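Local coordinates for NikO protein (Streptomyces tendae, PDB 4FQD) that acts as an enolpyruvyl transferase essential in nikkomycin biosynthesis, probably moving the enolpyruvyl group of phosphoenolpyruvate onto its substrate much as MurA-type enzymes do, at residues V28-F33 against L265-T270; Q168-C173 against A204-T209; T198-G203 against W243-R248; L283-P288 against D316-H321; V364-F369 against D385-R390. The protein carries 4 engineered substitutions. All coordinates share one frame; numbering follows the deposited sequence.

Overall arrangement
The five contacts sample both lobes of the two-lobed inverse β/α barrel of the EPSP synthase family. Contacts 2 and 3 lie together, centres 8 Å apart, and share helix 192-204 and the sheet holding strands 209-213 and 242-248. Along the chain both are nested inside the long loop closed by contact 1, about 30 to 36 Å away between centres. Contacts 1 and 4 touch, their centres 10 Å apart, where strands 27-29 and 283-286 are neighbours in one sheet. Contact 5 comes last in the chain, on another sheet, its centre 24 Å from that of contact 1. Contact 1 thus ties an early strand to a helix reached only after the chain has built contacts 2 and 3.

Contact 1 (V28-F33 against L265-T270); sequences VRTSGF and LIEVVT
With CG anti to the backbone N (chi1 -176°) and the chain extended beyond it, Glu267 stretches from the first turn of helix 265-278 to the backbone of Thr30 and Ser31. Its OE1 accepts the amide of Ser31, OE1 to N 2.8 Å, in a nearly straight bond on the syn side, 23° out of the carboxylate plane. The other oxygen, OE2, lies 3.3 Å from Thr30 CA and also receives Trp271 NE1. A water within hydrogen-bonding distance of Arg29 O, Ser31 OG and Glu267 OE2 joins strand end to helix. Further along, Phe33 has CG anti to its own N (chi1 -161°), turning the ring face onto Leu265. The branched CG of Leu265 sits over the ring centre, 3.9 Å from the centroid of Phe33, a CH-pi contact, while CD1 meets Phe33 CE2 at 3.6 Å. Thr30 suits its place by being two-sided: CG2 faces Val268 CG2 at 4.2 Å, and OG1 bonds to Thr286 O of the neighbouring strand. Phe33 also occupies the N-cap position of helix 34-44. Chemically, one N-H donor on each oxygen of Glu267, with the water as a possible further donor to OE2, probably offsets the cost of burying the charge.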
# COMPACT_ATOMS: atom_id res chain seq x y z
N VAL A 28 -13.04 -1.13 30.21
CA VAL A 28 -13.87 -1.94 29.32
C VAL A 28 -13.34 -3.37 29.25
O VAL A 28 -12.14 -3.60 29.24
CB VAL A 28 -13.92 -1.35 27.89
CG1 VAL A 28 -14.73 -0.07 27.88
CG2 VAL A 28 -12.51 -1.10 27.37
N ARG A 29 -14.26 -4.33 29.20
CA ARG A 29 -13.88 -5.73 29.03
C ARG A 29 -14.32 -6.22 27.66
O ARG A 29 -15.46 -6.01 27.24
CB ARG A 29 -14.46 -6.60 30.15
CG ARG A 29 -15.97 -6.57 30.27
CD ARG A 29 -16.46 -7.50 31.36
NE ARG A 29 -16.11 -8.89 31.10
CZ ARG A 29 -15.50 -9.69 31.98
NH1 ARG A 29 -15.18 -9.23 33.18
NH2 ARG A 29 -15.23 -10.95 31.66
N THR A 30 -13.40 -6.88 26.96
CA THR A 30 -13.68 -7.37 25.62
C THR A 30 -14.40 -8.71 25.64
O THR A 30 -14.36 -9.43 26.64
CB THR A 30 -12.38 -7.53 24.81
OG1 THR A 30 -11.50 -8.43 25.49
CG2 THR A 30 -11.69 -6.18 24.63
N SER A 31 -15.07 -9.02 24.54
CA SER A 31 -15.69 -10.33 24.37
C SER A 31 -14.83 -11.16 23.42
O SER A 31 -13.93 -10.63 22.77
CB SER A 31 -17.11 -10.19 23.83
OG SER A 31 -17.95 -9.54 24.76
N GLY A 32 -15.12 -12.45 23.34
CA GLY A 32 -14.36 -13.36 22.50
C GLY A 32 -14.48 -13.05 21.02
O GLY A 32 -15.44 -12.40 20.59
N PHE A 33 -13.51 -13.52 20.25
CA PHE A 33 -13.48 -13.29 18.81
C PHE A 33 -14.68 -13.95 18.13
O PHE A 33 -14.86 -15.16 18.21
CB PHE A 33 -12.18 -13.82 18.21
CG PHE A 33 -11.85 -13.25 16.86
CD1 PHE A 33 -12.51 -12.13 16.38
CD2 PHE A 33 -10.87 -13.83 16.06
CE1 PHE A 33 -12.20 -11.60 15.13
CE2 PHE A 33 -10.56 -13.32 14.82
CZ PHE A 33 -11.23 -12.20 14.35
N LEU A 265 -10.58 -9.29 18.05
CA LEU A 265 -9.50 -8.48 17.50
C LEU A 265 -9.96 -7.07 17.12
O LEU A 265 -9.29 -6.09 17.43
CB LEU A 265 -8.89 -9.18 16.27
CG LEU A 265 -8.42 -10.62 16.48
CD1 LEU A 265 -7.75 -11.15 15.23
CD2 LEU A 265 -7.48 -10.71 17.67
N ILE A 266 -11.10 -6.98 16.44
CA ILE A 266 -11.60 -5.70 15.98
C ILE A 266 -12.18 -4.88 17.13
O ILE A 266 -12.16 -3.65 17.09
CB ILE A 266 -12.64 -5.86 14.85
CG1 ILE A 266 -12.12 -6.84 13.80
CG2 ILE A 266 -12.96 -4.52 14.21
CD1 ILE A 266 -10.79 -6.44 13.19
N GLU A 267 -12.69 -5.56 18.15
CA GLU A 267 -13.19 -4.86 19.33
C GLU A 267 -12.04 -4.16 20.05
O GLU A 267 -12.19 -3.05 20.55
CB GLU A 267 -13.90 -5.82 20.28
CG GLU A 267 -14.52 -5.12 21.48
CD GLU A 267 -15.10 -6.07 22.51
OE1 GLU A 267 -15.05 -7.30 22.27
OE2 GLU A 267 -15.61 -5.60 23.55
N VAL A 268 -10.89 -4.83 20.09
CA VAL A 268 -9.69 -4.24 20.69
C VAL A 268 -9.29 -2.98 19.93
O VAL A 268 -9.02 -1.94 20.53
CB VAL A 268 -8.51 -5.23 20.69
CG1 VAL A 268 -7.23 -4.54 21.15
CG2 VAL A 268 -8.82 -6.42 21.59
N VAL A 269 -9.26 -3.09 18.60
CA VAL A 269 -8.97 -1.95 17.74
C VAL A 269 -9.96 -0.82 18.00
O VAL A 269 -9.57 0.35 18.11
CB VAL A 269 -9.04 -2.34 16.25
CG1 VAL A 269 -8.88 -1.12 15.36
CG2 VAL A 269 -7.99 -3.39 15.92
N THR A 270 -11.23 -1.18 18.11
CA THR A 270 -12.30 -0.21 18.33
C THR A 270 -12.11 0.58 19.63
O THR A 270 -12.29 1.79 19.65
CB THR A 270 -13.68 -0.90 18.36
OG1 THR A 270 -13.88 -1.63 17.15
CG2 THR A 270 -14.79 0.13 18.51
O HOH W 1 -17.56 -6.50 25.25

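Contact 2 (Q168-C173 against A204-T209); sequences QRLTPC and AVTHGT
Pro172 lies against the backbone of His207, Gly208 and Thr209, and this is the tight part of the contact. Its CD is 3.3 Å from His207 O, its CB 3.3 Å from Thr209 O, and its CG 3.7 Å from Gly208 CA. Glycine suits position 208 doubly: a CB would run into the proline ring and, at this backbone conformation, into the preceding carbonyl. Thr206 fills the next place. Its CG2, anti to the backbone N, packs 3.5 Å from Pro172 N, and its OG1 is 3.5 Å from Leu170 CB but hydrogen-bonds to Met202 O. Leu170 crosses Thr206 at about a right angle and sends CD1 on to Val205 CG2. Replacing Pro172 by an alanine removes CG and CD, which would probably open a gap against His207 O and Gly208 and let the loop turn more freely. The looser side faces solvent: no direct hydrogen bond joins the segments, but a water bridges Leu170 O, 2.8 Å away, to the amide of His207, whose exposed ring reaches Glu251. Both loops lead into parallel neighbours, strands 174-176 and 209-213, with helix 192-204 between them in the chain, a beta-alpha-beta crossover.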
# COMPACT_ATOMS: atom_id res chain seq x y z
N GLN A 168 -21.02 -39.12 -1.93
CA GLN A 168 -21.03 -40.51 -1.52
C GLN A 168 -19.78 -40.86 -0.74
O GLN A 168 -19.83 -41.59 0.26
CB GLN A 168 -21.17 -41.44 -2.73
CG GLN A 168 -22.60 -41.87 -3.01
CD GLN A 168 -23.24 -42.56 -1.82
OE1 GLN A 168 -24.05 -41.97 -1.11
NE2 GLN A 168 -22.87 -43.81 -1.60
N ARG A 169 -18.64 -40.34 -1.19
CA ARG A 169 -17.38 -40.54 -0.50
C ARG A 169 -16.47 -39.33 -0.67
O ARG A 169 -16.39 -38.75 -1.76
CB ARG A 169 -16.67 -41.81 -0.99
CG ARG A 169 -16.29 -41.77 -2.46
CD ARG A 169 -15.30 -42.86 -2.81
NE ARG A 169 -14.81 -42.73 -4.18
CZ ARG A 169 -13.54 -42.84 -4.53
NH1 ARG A 169 -12.61 -43.08 -3.62
NH2 ARG A 169 -13.19 -42.71 -5.81
N LEU A 170 -15.79 -38.95 0.40
CA LEU A 170 -14.86 -37.83 0.36
C LEU A 170 -13.44 -38.33 0.12
O LEU A 170 -13.03 -39.35 0.68
CB LEU A 170 -14.93 -37.03 1.66
CG LEU A 170 -16.30 -36.41 1.99
CD1 LEU A 170 -16.27 -35.72 3.34
CD2 LEU A 170 -16.72 -35.44 0.89
N THR A 171 -12.70 -37.61 -0.71
CA THR A 171 -11.32 -37.99 -1.02
C THR A 171 -10.36 -36.85 -0.70
O THR A 171 -10.69 -35.68 -0.91
CB THR A 171 -11.17 -38.37 -2.50
OG1 THR A 171 -11.62 -37.29 -3.33
CG2 THR A 171 -12.00 -39.62 -2.81
N PRO A 172 -9.17 -37.19 -0.18
CA PRO A 172 -8.15 -36.18 0.15
C PRO A 172 -7.63 -35.49 -1.10
O PRO A 172 -7.84 -35.99 -2.21
CB PRO A 172 -7.05 -37.02 0.80
CG PRO A 172 -7.22 -38.38 0.24
CD PRO A 172 -8.70 -38.56 0.10
N CYS A 173 -6.98 -34.35 -0.92
CA CYS A 173 -6.50 -33.55 -2.04
C CYS A 173 -5.32 -32.67 -1.63
O CYS A 173 -5.08 -32.43 -0.45
CB CYS A 173 -7.64 -32.70 -2.61
SG CYS A 173 -7.24 -31.80 -4.13
N ALA A 204 -10.37 -32.83 7.71
CA ALA A 204 -10.51 -33.56 8.96
C ALA A 204 -11.60 -34.62 8.90
O ALA A 204 -11.53 -35.64 9.59
CB ALA A 204 -10.76 -32.60 10.11
N VAL A 205 -12.62 -34.38 8.07
CA VAL A 205 -13.73 -35.31 7.94
C VAL A 205 -13.55 -36.23 6.74
O VAL A 205 -14.50 -36.89 6.30
CB VAL A 205 -15.08 -34.57 7.82
CG1 VAL A 205 -15.38 -33.80 9.10
CG2 VAL A 205 -15.07 -33.64 6.62
N THR A 206 -12.34 -36.28 6.21
CA THR A 206 -12.03 -37.10 5.05
C THR A 206 -10.96 -38.15 5.39
O THR A 206 -10.00 -37.85 6.09
CB THR A 206 -11.53 -36.24 3.87
OG1 THR A 206 -12.55 -35.31 3.50
CG2 THR A 206 -11.16 -37.10 2.67
N HIS A 207 -11.15 -39.37 4.89
CA HIS A 207 -10.15 -40.41 5.04
C HIS A 207 -9.01 -40.20 4.05
O HIS A 207 -9.20 -40.32 2.84
CB HIS A 207 -10.77 -41.79 4.82
CG HIS A 207 -11.82 -42.14 5.83
ND1 HIS A 207 -12.68 -43.21 5.67
CD2 HIS A 207 -12.15 -41.58 7.01
CE1 HIS A 207 -13.48 -43.29 6.70
NE2 HIS A 207 -13.19 -42.31 7.54
N GLY A 208 -7.83 -39.88 4.56
CA GLY A 208 -6.67 -39.67 3.71
C GLY A 208 -5.87 -38.44 4.08
O GLY A 208 -6.27 -37.66 4.94
N THR A 209 -4.73 -38.27 3.41
CA THR A 209 -3.84 -37.15 3.70
C THR A 209 -4.14 -35.94 2.81
O THR A 209 -4.00 -36.01 1.59
CB THR A 209 -2.36 -37.55 3.53
OG1 THR A 209 -2.02 -38.54 4.51
CG2 THR A 209 -1.46 -36.34 3.71
O HOH W 2 -13.34 -40.02 3.40

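Contact 3 (T198-G203 against W243-R248); sequences TALLMG and WVIHGR
Leu200 meets the strand with its two methyl branches split between Trp243 and Ile245. CD1 comes to the edge of the indole, near its plane, 3.9 Å from Trp243 CZ3, the two side chains crossing obliquely; the tryptophan is in turn stacked on Phe237. CD2 reaches Ile245 CD1 at 3.7 Å, these side chains running at about a right angle, as suits a forked leucine fitting between neighbours of different shape. Helix 192-204 packs here on a mixed sheet, the alpha-on-beta layering of the inverse barrel; the axis of 198-203 is 9.0 Å from that of strand 243-248, their directions 36° apart. Val221, Met224 and Val225 of helix 219-231 also touch Leu200. With chi1 at -53°, Ile245 sets CG2 anti to its backbone N, and this methyl packs 3.5 Å from Gly203 O. A CB on Gly203 would press on Ile245 CD1, and one on Gly247 would strike Gly203 O. That carbonyl instead receives a CA-H...O contact from Gly247, CA to Gly203 O 3.4 Å.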
# COMPACT_ATOMS: atom_id res chain seq x y z
N THR A 198 -12.73 -23.94 5.12
CA THR A 198 -13.48 -25.04 4.53
C THR A 198 -12.58 -26.24 4.25
O THR A 198 -12.91 -27.37 4.60
CB THR A 198 -14.16 -24.61 3.22
OG1 THR A 198 -15.06 -23.53 3.48
CG2 THR A 198 -14.94 -25.77 2.61
N ALA A 199 -11.43 -25.99 3.63
CA ALA A 199 -10.49 -27.04 3.28
C ALA A 199 -9.98 -27.79 4.51
O ALA A 199 -9.82 -29.01 4.49
CB ALA A 199 -9.32 -26.47 2.49
N LEU A 200 -9.73 -27.05 5.59
CA LEU A 200 -9.29 -27.65 6.84
C LEU A 200 -10.37 -28.56 7.42
O LEU A 200 -10.08 -29.68 7.84
CB LEU A 200 -8.92 -26.57 7.85
CG LEU A 200 -7.45 -26.14 7.86
CD1 LEU A 200 -7.26 -24.96 8.79
CD2 LEU A 200 -6.57 -27.30 8.28
N LEU A 201 -11.60 -28.07 7.43
CA LEU A 201 -12.73 -28.84 7.92
C LEU A 201 -12.95 -30.09 7.07
O LEU A 201 -13.15 -31.18 7.60
CB LEU A 201 -14.00 -27.99 7.94
CG LEU A 201 -14.06 -26.88 8.99
CD1 LEU A 201 -15.27 -25.99 8.76
CD2 LEU A 201 -14.09 -27.47 10.39
N MET A 202 -12.89 -29.92 5.76
CA MET A 202 -13.06 -31.03 4.83
C MET A 202 -11.95 -32.06 4.99
O MET A 202 -12.17 -33.26 4.87
CB MET A 202 -13.10 -30.53 3.38
CG MET A 202 -14.34 -29.73 3.03
SD MET A 202 -15.86 -30.67 3.25
CE MET A 202 -15.62 -32.00 2.07
N GLY A 203 -10.74 -31.58 5.27
CA GLY A 203 -9.59 -32.45 5.45
C GLY A 203 -9.71 -33.34 6.67
O GLY A 203 -9.21 -34.46 6.68
N TRP A 243 0.64 -27.15 5.42
CA TRP A 243 -0.15 -27.80 6.46
C TRP A 243 -0.66 -29.15 5.97
O TRP A 243 -1.26 -29.24 4.90
CB TRP A 243 -1.32 -26.92 6.88
CG TRP A 243 -0.91 -25.70 7.65
CD1 TRP A 243 0.36 -25.29 7.93
CD2 TRP A 243 -1.77 -24.72 8.23
NE1 TRP A 243 0.35 -24.13 8.65
CE2 TRP A 243 -0.96 -23.75 8.85
CE3 TRP A 243 -3.16 -24.56 8.30
CZ2 TRP A 243 -1.48 -22.65 9.52
CZ3 TRP A 243 -3.68 -23.47 8.96
CH2 TRP A 243 -2.84 -22.52 9.56
N VAL A 244 -0.41 -30.19 6.76
CA VAL A 244 -0.81 -31.54 6.39
C VAL A 244 -1.84 -32.10 7.36
O VAL A 244 -1.59 -32.19 8.56
CB VAL A 244 0.41 -32.49 6.34
CG1 VAL A 244 -0.04 -33.91 6.05
CG2 VAL A 244 1.41 -32.01 5.31
N ILE A 245 -3.00 -32.48 6.83
CA ILE A 245 -4.06 -33.06 7.65
C ILE A 245 -4.20 -34.55 7.37
O ILE A 245 -4.73 -34.95 6.33
CB ILE A 245 -5.42 -32.39 7.40
CG1 ILE A 245 -5.32 -30.87 7.56
CG2 ILE A 245 -6.48 -32.96 8.34
CD1 ILE A 245 -5.26 -30.13 6.24
N HIS A 246 -3.73 -35.37 8.30
CA HIS A 246 -3.91 -36.81 8.19
C HIS A 246 -5.31 -37.18 8.66
O HIS A 246 -5.51 -37.60 9.80
CB HIS A 246 -2.85 -37.55 9.01
CG HIS A 246 -1.45 -37.18 8.65
ND1 HIS A 246 -0.85 -37.61 7.48
CD2 HIS A 246 -0.52 -36.43 9.29
CE1 HIS A 246 0.39 -37.13 7.43
NE2 HIS A 246 0.61 -36.41 8.51
N GLY A 247 -6.28 -36.99 7.77
CA GLY A 247 -7.68 -37.18 8.11
C GLY A 247 -8.07 -38.62 8.35
O GLY A 247 -7.71 -39.51 7.58
N ARG A 248 -8.82 -38.85 9.42
CA ARG A 248 -9.30 -40.18 9.76
C ARG A 248 -10.82 -40.19 9.89
O ARG A 248 -11.39 -41.04 10.58
CB ARG A 248 -8.65 -40.66 11.06
CG ARG A 248 -7.45 -41.57 10.85
CD ARG A 248 -6.43 -41.44 11.97
NE ARG A 248 -7.06 -41.36 13.29
CZ ARG A 248 -7.04 -40.28 14.06
NH1 ARG A 248 -6.42 -39.18 13.66
NH2 ARG A 248 -7.63 -40.30 15.25

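Contact 4 (L283-P288 against D316-H321); sequences LRITGP and DEVTAH
Arg284 and Glu317 sit on one face of an antiparallel strand pair, 283-286 against 317-320, within the mixed sheet that strand 27-29 also joins. From CB, Arg284 rises off the sheet, and its CG is flanked by Glu317 OE1 at 3.6 Å and by Thr319 OG1. CD keeps 3.6 Å from the same Glu317 OE1, so the aliphatic stem runs beside the carboxylate before reaching it. A bend at chi3 (61°) turns the guanidinium round, and NH1 closes a salt bridge to Glu317 OE2 at 2.7 Å. As a hydrogen bond it is weak, with an N-H...O angle of 125° and the two planes turned 52° apart, though the carboxylate comes to the guanidinium edge. Long charged and hydroxylated residues suit this more exposed face, where Thr286 CG2 also lies beside Glu317 CB. The other face is apolar: Ile285 CB packs 3.7 Å from Val318 CG2, Ile285 also touches Trp271 and Ile272 of helix 265-278, and Val318 meets Ile290 and Val294 of helix 290-296. Paired backbone bonds hold Leu283 to Ala320 and Ile285 to Val318, the shortest being Ile285 N to Val318 O at 2.7 Å. Beyond the strands, Gly287 N bonds to Asp316 O at 2.8 Å, and Asp316 OD1 takes the amide of Gly289 while lying 3.4 Å from Pro288 CA.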
# COMPACT_ATOMS: atom_id res chain seq x y z
N LEU A 283 -7.31 4.62 28.89
CA LEU A 283 -8.41 3.67 28.90
C LEU A 283 -7.92 2.23 29.03
O LEU A 283 -7.22 1.72 28.15
CB LEU A 283 -9.26 3.82 27.64
CG LEU A 283 -10.55 3.00 27.60
CD1 LEU A 283 -11.52 3.51 28.65
CD2 LEU A 283 -11.17 3.04 26.21
N ARG A 284 -8.29 1.58 30.12
CA ARG A 284 -7.89 0.20 30.36
C ARG A 284 -8.83 -0.76 29.65
O ARG A 284 -10.05 -0.70 29.83
CB ARG A 284 -7.86 -0.09 31.86
CG ARG A 284 -6.72 -1.00 32.30
CD ARG A 284 -6.63 -1.05 33.81
NE ARG A 284 -7.85 -1.58 34.41
CZ ARG A 284 -8.05 -2.86 34.69
NH1 ARG A 284 -7.11 -3.75 34.42
NH2 ARG A 284 -9.19 -3.26 35.23
N ILE A 285 -8.26 -1.64 28.82
CA ILE A 285 -9.04 -2.59 28.04
C ILE A 285 -8.63 -4.02 28.39
O ILE A 285 -7.51 -4.44 28.09
CB ILE A 285 -8.84 -2.36 26.54
CG1 ILE A 285 -9.00 -0.88 26.20
CG2 ILE A 285 -9.82 -3.21 25.73
CD1 ILE A 285 -8.44 -0.50 24.84
N THR A 286 -9.54 -4.76 29.02
CA THR A 286 -9.21 -6.09 29.52
C THR A 286 -9.75 -7.22 28.65
O THR A 286 -10.66 -7.02 27.85
CB THR A 286 -9.71 -6.29 30.97
OG1 THR A 286 -11.14 -6.26 30.98
CG2 THR A 286 -9.17 -5.20 31.88
N GLY A 287 -9.19 -8.41 28.84
CA GLY A 287 -9.60 -9.59 28.11
C GLY A 287 -8.62 -10.72 28.35
O GLY A 287 -7.41 -10.51 28.32
N PRO A 288 -9.14 -11.93 28.61
CA PRO A 288 -8.29 -13.09 28.90
C PRO A 288 -7.40 -13.45 27.72
O PRO A 288 -7.89 -13.87 26.68
CB PRO A 288 -9.30 -14.21 29.18
CG PRO A 288 -10.55 -13.78 28.50
CD PRO A 288 -10.57 -12.28 28.61
N ASP A 316 -3.43 -9.66 30.26
CA ASP A 316 -4.89 -9.71 30.15
C ASP A 316 -5.49 -8.32 30.00
O ASP A 316 -6.70 -8.14 30.12
CB ASP A 316 -5.50 -10.41 31.37
CG ASP A 316 -5.01 -11.84 31.52
OD1 ASP A 316 -5.41 -12.69 30.70
OD2 ASP A 316 -4.23 -12.11 32.46
N GLU A 317 -4.64 -7.33 29.74
CA GLU A 317 -5.11 -5.96 29.57
C GLU A 317 -4.19 -5.13 28.68
O GLU A 317 -2.98 -5.37 28.62
CB GLU A 317 -5.26 -5.27 30.93
CG GLU A 317 -3.94 -4.99 31.64
CD GLU A 317 -4.11 -4.08 32.84
OE1 GLU A 317 -3.73 -2.90 32.75
OE2 GLU A 317 -4.61 -4.56 33.88
N VAL A 318 -4.77 -4.17 27.98
CA VAL A 318 -4.00 -3.17 27.26
C VAL A 318 -4.50 -1.78 27.65
O VAL A 318 -5.66 -1.61 28.02
CB VAL A 318 -4.08 -3.34 25.73
CG1 VAL A 318 -3.56 -4.72 25.33
CG2 VAL A 318 -5.50 -3.14 25.23
N THR A 319 -3.62 -0.79 27.58
CA THR A 319 -3.97 0.56 27.98
C THR A 319 -3.74 1.56 26.85
O THR A 319 -2.61 1.79 26.43
CB THR A 319 -3.18 1.00 29.23
OG1 THR A 319 -3.56 0.18 30.34
CG2 THR A 319 -3.47 2.44 29.56
N ALA A 320 -4.83 2.14 26.36
CA ALA A 320 -4.76 3.11 25.27
C ALA A 320 -4.76 4.54 25.82
O ALA A 320 -5.66 4.93 26.56
CB ALA A 320 -5.91 2.91 24.30
N HIS A 321 -3.74 5.31 25.45
CA HIS A 321 -3.59 6.67 25.94
C HIS A 321 -4.20 7.69 25.00
O HIS A 321 -4.03 7.60 23.78
CB HIS A 321 -2.11 6.99 26.17
CG HIS A 321 -1.47 6.16 27.24
ND1 HIS A 321 -0.97 6.71 28.40
CD2 HIS A 321 -1.24 4.83 27.32
CE1 HIS A 321 -0.47 5.75 29.16
NE2 HIS A 321 -0.62 4.60 28.52

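Contact 5 (V364-F369 against D385-R390); sequences VWEHRF and DDTVLR
Touching through Phe369 and Glu366, residues 366-369 run at 43° to residues 386-389, which pass through the type II' turn from Asp385 to Val388. The Phe369 ring does most of the work. Leu389 CB stands over its centre, 3.5 Å from the centroid of Phe369 and 8° off the normal, a CH-pi contact, and Leu389 CD2 adds a contact to Phe369 CD1 at 3.7 Å. At the ring edge, Phe369 CE2 meets Thr387 O at 3.5 Å, close to the ring plane; the ring thus meets a side chain with its face and the turn backbone with its edge. A serine in place of Phe369 would probably leave Leu389 without its aromatic cover and the loop loosely seated. Glu366, bent at chi2, is poorly ordered, which leaves its contacts doubtful: its carboxylate lies near Thr387 CG2 and approaches that of Asp386 with no hydrogen bond between them, an unfavourable pairing if both are charged. Asp385 OD2 and Arg390 NE bond to Lys184 N and Ala185 O of the second subunit. Asp385 and Val388 exchange both backbone bonds, which marks a two-residue beta-hairpin, strands 382-385 and 388-393, at the edge of a sheet of the inverse barrel.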
# COMPACT_ATOMS: atom_id res chain seq x y z
N VAL A 364 -8.82 -6.71 0.13
CA VAL A 364 -9.61 -7.88 0.49
C VAL A 364 -11.06 -7.71 0.06
O VAL A 364 -11.52 -8.35 -0.89
CB VAL A 364 -9.55 -8.17 2.00
CG1 VAL A 364 -10.39 -9.40 2.34
CG2 VAL A 364 -8.11 -8.37 2.46
N TRP A 365 -11.79 -6.84 0.76
CA TRP A 365 -13.19 -6.61 0.47
C TRP A 365 -13.42 -5.31 -0.30
O TRP A 365 -13.56 -4.24 0.30
CB TRP A 365 -14.03 -6.61 1.75
CG TRP A 365 -14.14 -7.96 2.37
CD1 TRP A 365 -13.59 -8.37 3.56
CD2 TRP A 365 -14.83 -9.10 1.85
NE1 TRP A 365 -13.90 -9.68 3.80
CE2 TRP A 365 -14.67 -10.15 2.77
CE3 TRP A 365 -15.58 -9.33 0.69
CZ2 TRP A 365 -15.22 -11.42 2.56
CZ3 TRP A 365 -16.13 -10.58 0.49
CH2 TRP A 365 -15.95 -11.61 1.42
N GLU A 366 -13.45 -5.42 -1.62
CA GLU A 366 -13.71 -4.29 -2.50
C GLU A 366 -14.98 -3.55 -2.11
O GLU A 366 -15.96 -4.17 -1.69
CB GLU A 366 -13.83 -4.79 -3.93
CG GLU A 366 -13.78 -3.70 -4.97
CD GLU A 366 -12.43 -3.01 -5.04
OE1 GLU A 366 -11.40 -3.63 -4.69
OE2 GLU A 366 -12.41 -1.83 -5.44
N HIS A 367 -14.96 -2.23 -2.26
CA HIS A 367 -16.13 -1.40 -2.01
C HIS A 367 -16.66 -1.48 -0.57
O HIS A 367 -17.80 -1.87 -0.35
CB HIS A 367 -17.27 -1.73 -2.98
CG HIS A 367 -17.06 -1.20 -4.36
ND1 HIS A 367 -16.77 -2.01 -5.44
CD2 HIS A 367 -17.08 0.06 -4.84
CE1 HIS A 367 -16.63 -1.27 -6.52
NE2 HIS A 367 -16.82 -0.01 -6.19
N ARG A 368 -15.82 -1.13 0.40
CA ARG A 368 -16.29 -0.99 1.77
C ARG A 368 -15.79 0.30 2.41
O ARG A 368 -15.42 0.33 3.59
CB ARG A 368 -15.96 -2.22 2.63
CG ARG A 368 -14.49 -2.49 2.85
CD ARG A 368 -14.30 -3.62 3.85
NE ARG A 368 -14.81 -3.29 5.18
CZ ARG A 368 -14.78 -4.13 6.21
NH1 ARG A 368 -14.27 -5.34 6.07
NH2 ARG A 368 -15.27 -3.75 7.38
N PHE A 369 -15.80 1.37 1.62
CA PHE A 369 -15.51 2.70 2.12
C PHE A 369 -16.82 3.47 2.22
O PHE A 369 -16.85 4.68 2.00
CB PHE A 369 -14.53 3.42 1.20
CG PHE A 369 -13.15 2.83 1.19
CD1 PHE A 369 -12.57 2.40 2.37
CD2 PHE A 369 -12.44 2.70 0.01
CE1 PHE A 369 -11.30 1.85 2.37
CE2 PHE A 369 -11.17 2.16 0.01
CZ PHE A 369 -10.60 1.73 1.19
N ASP A 385 -11.25 6.54 -4.53
CA ASP A 385 -11.13 6.10 -5.92
C ASP A 385 -10.89 4.59 -5.95
O ASP A 385 -9.78 4.12 -5.67
CB ASP A 385 -9.99 6.83 -6.64
CG ASP A 385 -10.06 6.68 -8.15
OD1 ASP A 385 -10.85 5.83 -8.63
OD2 ASP A 385 -9.33 7.41 -8.86
N ASP A 386 -11.94 3.84 -6.27
CA ASP A 386 -11.88 2.39 -6.38
C ASP A 386 -11.45 1.72 -5.07
O ASP A 386 -12.22 1.67 -4.11
CB ASP A 386 -10.95 1.97 -7.53
CG ASP A 386 -11.11 0.51 -7.91
OD1 ASP A 386 -12.21 -0.05 -7.71
OD2 ASP A 386 -10.13 -0.09 -8.41
N THR A 387 -10.21 1.23 -5.03
CA THR A 387 -9.72 0.48 -3.87
C THR A 387 -8.99 1.38 -2.88
O THR A 387 -8.51 0.90 -1.85
CB THR A 387 -8.71 -0.60 -4.30
OG1 THR A 387 -7.45 0.01 -4.61
CG2 THR A 387 -9.20 -1.36 -5.51
N VAL A 388 -8.91 2.67 -3.19
CA VAL A 388 -8.10 3.58 -2.39
C VAL A 388 -8.93 4.63 -1.66
O VAL A 388 -9.81 5.26 -2.24
CB VAL A 388 -7.03 4.28 -3.25
CG1 VAL A 388 -6.27 5.33 -2.44
CG2 VAL A 388 -6.08 3.26 -3.84
N LEU A 389 -8.65 4.80 -0.37
CA LEU A 389 -9.24 5.86 0.43
C LEU A 389 -8.15 6.76 0.98
O LEU A 389 -7.15 6.28 1.52
CB LEU A 389 -10.07 5.28 1.57
CG LEU A 389 -10.44 6.24 2.71
CD1 LEU A 389 -11.34 7.36 2.21
CD2 LEU A 389 -11.10 5.48 3.85
N ARG A 390 -8.34 8.07 0.86
CA ARG A 390 -7.37 9.03 1.37
C ARG A 390 -8.02 9.98 2.37
O ARG A 390 -9.12 10.48 2.14
CB ARG A 390 -6.74 9.83 0.22
CG ARG A 390 -5.56 10.69 0.64
CD ARG A 390 -5.69 12.09 0.08
NE ARG A 390 -6.04 12.08 -1.34
CZ ARG A 390 -6.80 13.00 -1.93
NH1 ARG A 390 -7.29 14.01 -1.22
NH2 ARG A 390 -7.07 12.91 -3.22